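Local atomic coordinates of poly A polymerase (Aquifex aeolicus, PDB entry 1VFG), a protein that adds the terminal adenosine to the 3' CC end of tRNA, using ATP and no nucleic acid template, to complete the CCA terminus. Residues C[152-157]-C[193-198]; C[13-18]-C[113-118]. All coordinates share one frame; numbering follows the deposited sequence.

This chain is the C-terminal part of a longer protein and includes its nucleotidyltransferase head domain. From the N terminus, contact 2 closes the first loop, pairing strand 13-16 with strand 112-114 in the mixed sheet of the head; 94 residues separate segment 13-18 from segment 113-118. Contact 1 opens afterwards, bringing helix 152-163 to helix 189-201, with 35 mostly helical residues between segments 152-157 and 193-198. The loops follow in series, neither nesting nor crossing. The centres of contacts 1 and 2 lie about 27 Å apart, and their nearest atoms about 7 Å. The ATP analogue APC joins them: Gly18 approaches its ribose, whereas Arg152 and Arg155 reach its base and phosphate.

Contact 1: C[152-157]-C[193-198]; sequences RILRAL and INEIKL. With APC (diphosphomethylphosphonic acid adenosyl ester), chain E; nucleotides of chain A.
Leu154 and Glu195 mark the closest backbone approach, CA to CA 6.8 Å, and their side chains lie alongside, running opposite ways, Leu154 CB 3.3 Å from Glu195 CG. With its CG anti to the backbone N (chi1 -173°) and a bend at chi2, Glu195 brings its carboxylate beside Arg155. These two chains cross nearly at right angles, Glu195 OE1 sitting beside the aliphatic CD of Arg155. No salt bridge joins them, since Arg155 NH1 remains 4.2 Å from Glu195 OE1; the carboxylate pairs instead with Arg158, and Arg155 with Asp105. Residues 152-157 belong to the ATP-binding site. Bent at chi2 and chi3, Arg155 lays one guanidinium face against APC C8 and makes a weak hydrogen bond from NH1 to APC O2B, 3.1 Å. Arg152, extended from CG to NE, reads the adenine by donating NE to APC N1 at 2.6 Å. Replacing Arg155 by an alanine is likely to cost Asp105 its salt-bridge partner and take away the guanidinium lying over the adenine near C8. The segments of helices 152-163 and 189-201 run almost parallel, 10° apart with axes 9.6 Å distant, and Tyr212 of helix 205-214 touches both Leu154 and Ile196.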
# COMPACT_ATOMS: atom_id res chain seq x y z
N ARG C 152 -8.09 9.00 -4.10
CA ARG C 152 -8.11 9.18 -2.66
C ARG C 152 -9.10 8.23 -2.01
O ARG C 152 -9.01 7.94 -0.81
CB ARG C 152 -8.42 10.64 -2.32
CG ARG C 152 -7.23 11.58 -2.56
CD ARG C 152 -7.50 13.07 -2.31
NE ARG C 152 -6.32 13.89 -2.60
CZ ARG C 152 -6.33 15.21 -2.82
NH1 ARG C 152 -7.47 15.90 -2.78
NH2 ARG C 152 -5.19 15.85 -3.10
N ILE C 153 -10.06 7.75 -2.80
CA ILE C 153 -11.05 6.81 -2.29
C ILE C 153 -10.26 5.65 -1.73
O ILE C 153 -10.30 5.37 -0.53
CB ILE C 153 -11.90 6.21 -3.40
CG1 ILE C 153 -12.71 7.27 -4.10
CG2 ILE C 153 -12.77 5.13 -2.82
CD1 ILE C 153 -13.56 6.72 -5.19
N LEU C 154 -9.55 4.99 -2.64
CA LEU C 154 -8.70 3.85 -2.31
C LEU C 154 -7.72 4.22 -1.19
O LEU C 154 -7.45 3.42 -0.28
CB LEU C 154 -7.91 3.42 -3.55
CG LEU C 154 -8.51 3.23 -4.95
CD1 LEU C 154 -9.20 1.90 -5.04
CD2 LEU C 154 -9.44 4.38 -5.27
N ARG C 155 -7.18 5.44 -1.25
CA ARG C 155 -6.24 5.90 -0.24
C ARG C 155 -6.99 5.88 1.10
O ARG C 155 -6.57 5.24 2.06
CB ARG C 155 -5.75 7.34 -0.55
CG ARG C 155 -4.99 7.60 -1.90
CD ARG C 155 -3.41 7.64 -1.82
NE ARG C 155 -2.83 8.77 -1.07
CZ ARG C 155 -1.53 8.87 -0.70
NH1 ARG C 155 -0.66 7.90 -1.00
NH2 ARG C 155 -1.10 9.90 0.02
N ALA C 156 -8.12 6.57 1.13
CA ALA C 156 -8.93 6.64 2.34
C ALA C 156 -9.04 5.29 2.99
O ALA C 156 -8.76 5.12 4.17
CB ALA C 156 -10.30 7.16 2.01
N LEU C 157 -9.46 4.31 2.20
CA LEU C 157 -9.61 2.97 2.71
C LEU C 157 -8.30 2.36 3.15
O LEU C 157 -8.22 1.66 4.16
CB LEU C 157 -10.24 2.09 1.64
CG LEU C 157 -11.71 2.43 1.41
CD1 LEU C 157 -11.98 3.91 1.69
CD2 LEU C 157 -12.09 2.03 -0.02
N ILE C 193 -4.76 1.76 -10.42
CA ILE C 193 -4.00 0.51 -10.43
C ILE C 193 -2.90 0.52 -9.39
O ILE C 193 -2.89 -0.32 -8.48
CB ILE C 193 -3.36 0.24 -11.80
CG1 ILE C 193 -4.46 0.21 -12.88
CG2 ILE C 193 -2.53 -1.03 -11.73
CD1 ILE C 193 -5.76 -0.41 -12.44
N ASN C 194 -1.97 1.47 -9.52
CA ASN C 194 -0.87 1.55 -8.58
C ASN C 194 -1.37 1.69 -7.15
O ASN C 194 -0.80 1.10 -6.24
CB ASN C 194 0.09 2.69 -8.95
CG ASN C 194 1.32 2.19 -9.74
OD1 ASN C 194 1.19 1.51 -10.77
ND2 ASN C 194 2.52 2.55 -9.26
N GLU C 195 -2.44 2.44 -6.95
CA GLU C 195 -2.93 2.58 -5.59
C GLU C 195 -3.26 1.19 -5.04
O GLU C 195 -2.89 0.86 -3.91
CB GLU C 195 -4.15 3.48 -5.53
CG GLU C 195 -4.63 3.82 -4.10
CD GLU C 195 -3.55 4.38 -3.12
OE1 GLU C 195 -2.77 5.28 -3.50
OE2 GLU C 195 -3.50 3.93 -1.95
N ILE C 196 -3.94 0.37 -5.83
CA ILE C 196 -4.26 -0.98 -5.37
C ILE C 196 -3.02 -1.82 -5.06
O ILE C 196 -2.99 -2.53 -4.06
CB ILE C 196 -5.10 -1.73 -6.41
CG1 ILE C 196 -6.49 -1.11 -6.47
CG2 ILE C 196 -5.21 -3.21 -6.03
CD1 ILE C 196 -7.41 -1.84 -7.41
N LYS C 197 -2.01 -1.75 -5.92
CA LYS C 197 -0.78 -2.50 -5.69
C LYS C 197 -0.23 -2.07 -4.33
O LYS C 197 0.33 -2.88 -3.60
CB LYS C 197 0.25 -2.25 -6.82
CG LYS C 197 0.19 -3.33 -7.93
CD LYS C 197 1.06 -3.03 -9.16
CE LYS C 197 0.24 -2.37 -10.30
NZ LYS C 197 0.97 -2.22 -11.62
N LEU C 198 -0.42 -0.79 -4.00
CA LEU C 198 0.05 -0.24 -2.73
C LEU C 198 -0.63 -0.99 -1.60
O LEU C 198 0.03 -1.54 -0.72
CB LEU C 198 -0.31 1.25 -2.65
CG LEU C 198 0.66 2.28 -2.02
CD1 LEU C 198 0.20 3.72 -2.33
CD2 LEU C 198 0.77 2.04 -0.51
PG APC E . 3.04 5.36 3.60
O1G APC E . 3.38 4.96 2.19
O2G APC E . 2.11 4.30 4.25
O3G APC E . 4.36 5.50 4.41
PB APC E . 2.25 7.97 2.43
O1B APC E . 1.74 9.21 3.06
O2B APC E . 1.42 7.52 1.24
O3B APC E . 2.33 6.87 3.60
PA APC E . 4.58 8.12 0.62
O1A APC E . 6.02 8.15 0.93
O2A APC E . 4.18 6.84 -0.12
C3A APC E . 3.80 8.24 2.04
O5' APC E . 4.16 9.47 -0.21
C5' APC E . 2.80 9.92 -0.32
C4' APC E . 2.71 11.40 0.08
O4' APC E . 2.14 12.13 -0.96
C3' APC E . 1.85 11.61 1.30
O3' APC E . 2.66 12.30 2.23
C2' APC E . 0.62 12.39 0.83
O2' APC E . 0.18 13.47 1.59
C1' APC E . 0.96 12.82 -0.57
N9 APC E . 0.03 12.48 -1.65
C8 APC E . 0.29 11.61 -2.69
N7 APC E . -0.78 11.56 -3.45
C5 APC E . -1.75 12.36 -2.96
C6 APC E . -3.05 12.70 -3.31
N6 APC E . -3.69 12.26 -4.37
N1 APC E . -3.76 13.60 -2.50
C2 APC E . -3.19 14.15 -1.38
N3 APC E . -1.91 13.83 -1.01
C4 APC E . -1.21 12.95 -1.79
P C A 72 3.65 3.91 -17.76
OP1 C A 72 2.35 4.48 -18.23
OP2 C A 72 4.81 4.81 -17.52
O5' C A 72 3.38 3.09 -16.41
C5' C A 72 2.05 2.89 -15.93
C4' C A 72 2.03 3.03 -14.42
O4' C A 72 2.90 2.03 -13.84
C3' C A 72 2.56 4.36 -13.88
O3' C A 72 1.62 5.43 -13.92
C2' C A 72 2.99 3.98 -12.48
O2' C A 72 1.92 3.97 -11.56
C1' C A 72 3.57 2.57 -12.71
N1 C A 72 5.01 2.65 -13.00
C2 C A 72 5.93 2.40 -11.98
O2 C A 72 5.52 2.05 -10.85
N3 C A 72 7.25 2.54 -12.23
C4 C A 72 7.66 2.89 -13.45
N4 C A 72 8.97 3.04 -13.64
C5 C A 72 6.75 3.12 -14.52
C6 C A 72 5.44 2.98 -14.26

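Contact 2: C[13-18]-C[113-118]; sequences AYIVGG and ISVNLE. With APC (diphosphomethylphosphonic acid adenosyl ester), chain E.
Ile15 and Ile113 form the hydrogen-bonded antiparallel pair that joins strands 13-16 and 112-114. Two backbone bonds define it: Ile15 N to Ile113 O at 2.9 Å, and Ile113 N to Ile15 O at 3.0 Å. Tyr14 and Ser114 follow as a non-hydrogen-bonded pair, their CA atoms 4.4 Å apart. Past this pair the ladder weakens: Ala13 O accepts two weak hydrogen bonds, a long one from Val115 N (3.4 Å) and a bent one from Asn116 ND2, with an N-H...O angle of 117°.

Among polar side chains, Ser114 OG, anti to its own backbone nitrogen (chi1 179°), accepts from Asn116 N at 3.2 Å, an ST turn at the strand end. Asn116 crosses Tyr14 at about a right angle, amide and ring planes 72° apart, with Asn116 OD1 3.3 Å from Tyr14 CZ. Their main polar partners lie outside the pair: Arg12 for Asn116 OD1 and Glu37 for Tyr14 OH.

Apolar contacts occupy both faces. Tyr14 lays CD2 against Ser114 CB, 3.7 Å away, while Ile15 and Ile113 share the other face, where Val20 of helix 18-24 touches both. Val115 spreads its methyls, CG1 packing on Ile15 CG2 and CG2 on Ala13 CB.

Backbone bonding thus fixes the register, with side chains covering the two faces. Strand 13-16, an interior strand between strands 31-36 and 112-114, leads into Gly17 and Gly18. Both glycines line the APC pocket and Gly18 is an ATP-binding residue, although its weak N-H bond to APC O3' is doubtful; the pairing therefore anchors the strand that delivers them to the nucleotide.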
# COMPACT_ATOMS: atom_id res chain seq x y z
N ALA C 13 11.87 25.94 5.64
CA ALA C 13 11.60 24.60 5.14
C ALA C 13 10.91 23.81 6.23
O ALA C 13 11.01 24.18 7.39
CB ALA C 13 12.88 23.92 4.73
N TYR C 14 10.20 22.76 5.85
CA TYR C 14 9.49 21.93 6.81
C TYR C 14 9.36 20.56 6.21
O TYR C 14 9.30 20.41 4.99
CB TYR C 14 8.08 22.47 7.07
CG TYR C 14 8.02 23.97 7.19
CD1 TYR C 14 8.35 24.78 6.10
CD2 TYR C 14 7.69 24.59 8.39
CE1 TYR C 14 8.37 26.17 6.20
CE2 TYR C 14 7.70 25.99 8.50
CZ TYR C 14 8.05 26.77 7.39
OH TYR C 14 8.09 28.14 7.47
N ILE C 15 9.37 19.56 7.07
CA ILE C 15 9.15 18.21 6.61
C ILE C 15 7.61 18.17 6.50
O ILE C 15 6.91 18.90 7.24
CB ILE C 15 9.64 17.20 7.61
CG1 ILE C 15 9.35 17.73 8.99
CG2 ILE C 15 11.08 17.00 7.46
CD1 ILE C 15 8.33 16.88 9.69
N VAL C 16 7.06 17.34 5.62
CA VAL C 16 5.63 17.38 5.44
C VAL C 16 4.83 16.10 5.29
O VAL C 16 5.32 15.05 4.88
CB VAL C 16 5.34 18.29 4.23
CG1 VAL C 16 5.28 17.45 2.96
CG2 VAL C 16 4.09 19.12 4.47
N GLY C 17 3.56 16.24 5.65
CA GLY C 17 2.60 15.16 5.56
C GLY C 17 3.01 13.73 5.83
O GLY C 17 3.29 13.37 6.97
N GLY C 18 3.01 12.92 4.77
CA GLY C 18 3.33 11.51 4.87
C GLY C 18 4.21 11.14 6.05
O GLY C 18 3.76 10.49 6.99
N ILE C 113 6.28 19.76 10.03
CA ILE C 113 7.14 20.05 11.15
C ILE C 113 8.26 20.95 10.68
O ILE C 113 8.96 20.65 9.70
CB ILE C 113 7.70 18.75 11.76
CG1 ILE C 113 6.55 17.83 12.14
CG2 ILE C 113 8.48 19.06 13.00
CD1 ILE C 113 6.98 16.48 12.60
N SER C 114 8.40 22.08 11.37
CA SER C 114 9.42 23.05 11.03
C SER C 114 10.83 22.57 11.34
O SER C 114 11.11 22.08 12.42
CB SER C 114 9.17 24.35 11.77
OG SER C 114 10.17 25.31 11.46
N VAL C 115 11.73 22.74 10.37
CA VAL C 115 13.14 22.37 10.54
C VAL C 115 13.93 23.69 10.49
O VAL C 115 15.11 23.74 10.14
CB VAL C 115 13.61 21.40 9.42
CG1 VAL C 115 12.46 20.50 9.02
CG2 VAL C 115 14.14 22.15 8.21
N ASN C 116 13.23 24.76 10.86
CA ASN C 116 13.79 26.10 10.91
C ASN C 116 14.30 26.39 12.33
O ASN C 116 13.53 26.34 13.30
CB ASN C 116 12.71 27.11 10.52
CG ASN C 116 12.08 26.79 9.18
OD1 ASN C 116 10.98 27.27 8.86
ND2 ASN C 116 12.78 25.97 8.38
N LEU C 117 15.59 26.68 12.43
CA LEU C 117 16.25 26.95 13.70
C LEU C 117 15.44 27.83 14.60
O LEU C 117 15.31 27.56 15.78
CB LEU C 117 17.61 27.60 13.46
CG LEU C 117 18.64 26.67 12.86
CD1 LEU C 117 19.97 27.36 12.70
CD2 LEU C 117 18.79 25.50 13.76
N GLU C 118 14.89 28.90 14.03
CA GLU C 118 14.05 29.83 14.78
C GLU C 118 13.04 29.11 15.71
O GLU C 118 12.99 29.37 16.92
CB GLU C 118 13.31 30.72 13.80
CG GLU C 118 13.54 30.35 12.36
CD GLU C 118 12.37 30.73 11.48
OE1 GLU C 118 11.24 30.25 11.76
OE2 GLU C 118 12.60 31.51 10.50
PG APC E . 3.04 5.36 3.60
O1G APC E . 3.38 4.96 2.19
O2G APC E . 2.11 4.30 4.25
O3G APC E . 4.36 5.50 4.41
PB APC E . 2.25 7.97 2.43
O1B APC E . 1.74 9.21 3.06
O2B APC E . 1.42 7.52 1.24
O3B APC E . 2.33 6.87 3.60
PA APC E . 4.58 8.12 0.62
O1A APC E . 6.02 8.15 0.93
O2A APC E . 4.18 6.84 -0.12
C3A APC E . 3.80 8.24 2.04
O5' APC E . 4.16 9.47 -0.21
C5' APC E . 2.80 9.92 -0.32
C4' APC E . 2.71 11.40 0.08
O4' APC E . 2.14 12.13 -0.96
C3' APC E . 1.85 11.61 1.30
O3' APC E . 2.66 12.30 2.23
C2' APC E . 0.62 12.39 0.83
O2' APC E . 0.18 13.47 1.59
C1' APC E . 0.96 12.82 -0.57
N9 APC E . 0.03 12.48 -1.65
C8 APC E . 0.29 11.61 -2.69
N7 APC E . -0.78 11.56 -3.45
C5 APC E . -1.75 12.36 -2.96
C6 APC E . -3.05 12.70 -3.31
N6 APC E . -3.69 12.26 -4.37
N1 APC E . -3.76 13.60 -2.50
C2 APC E . -3.19 14.15 -1.38
N3 APC E . -1.91 13.83 -1.01
C4 APC E . -1.21 12.95 -1.79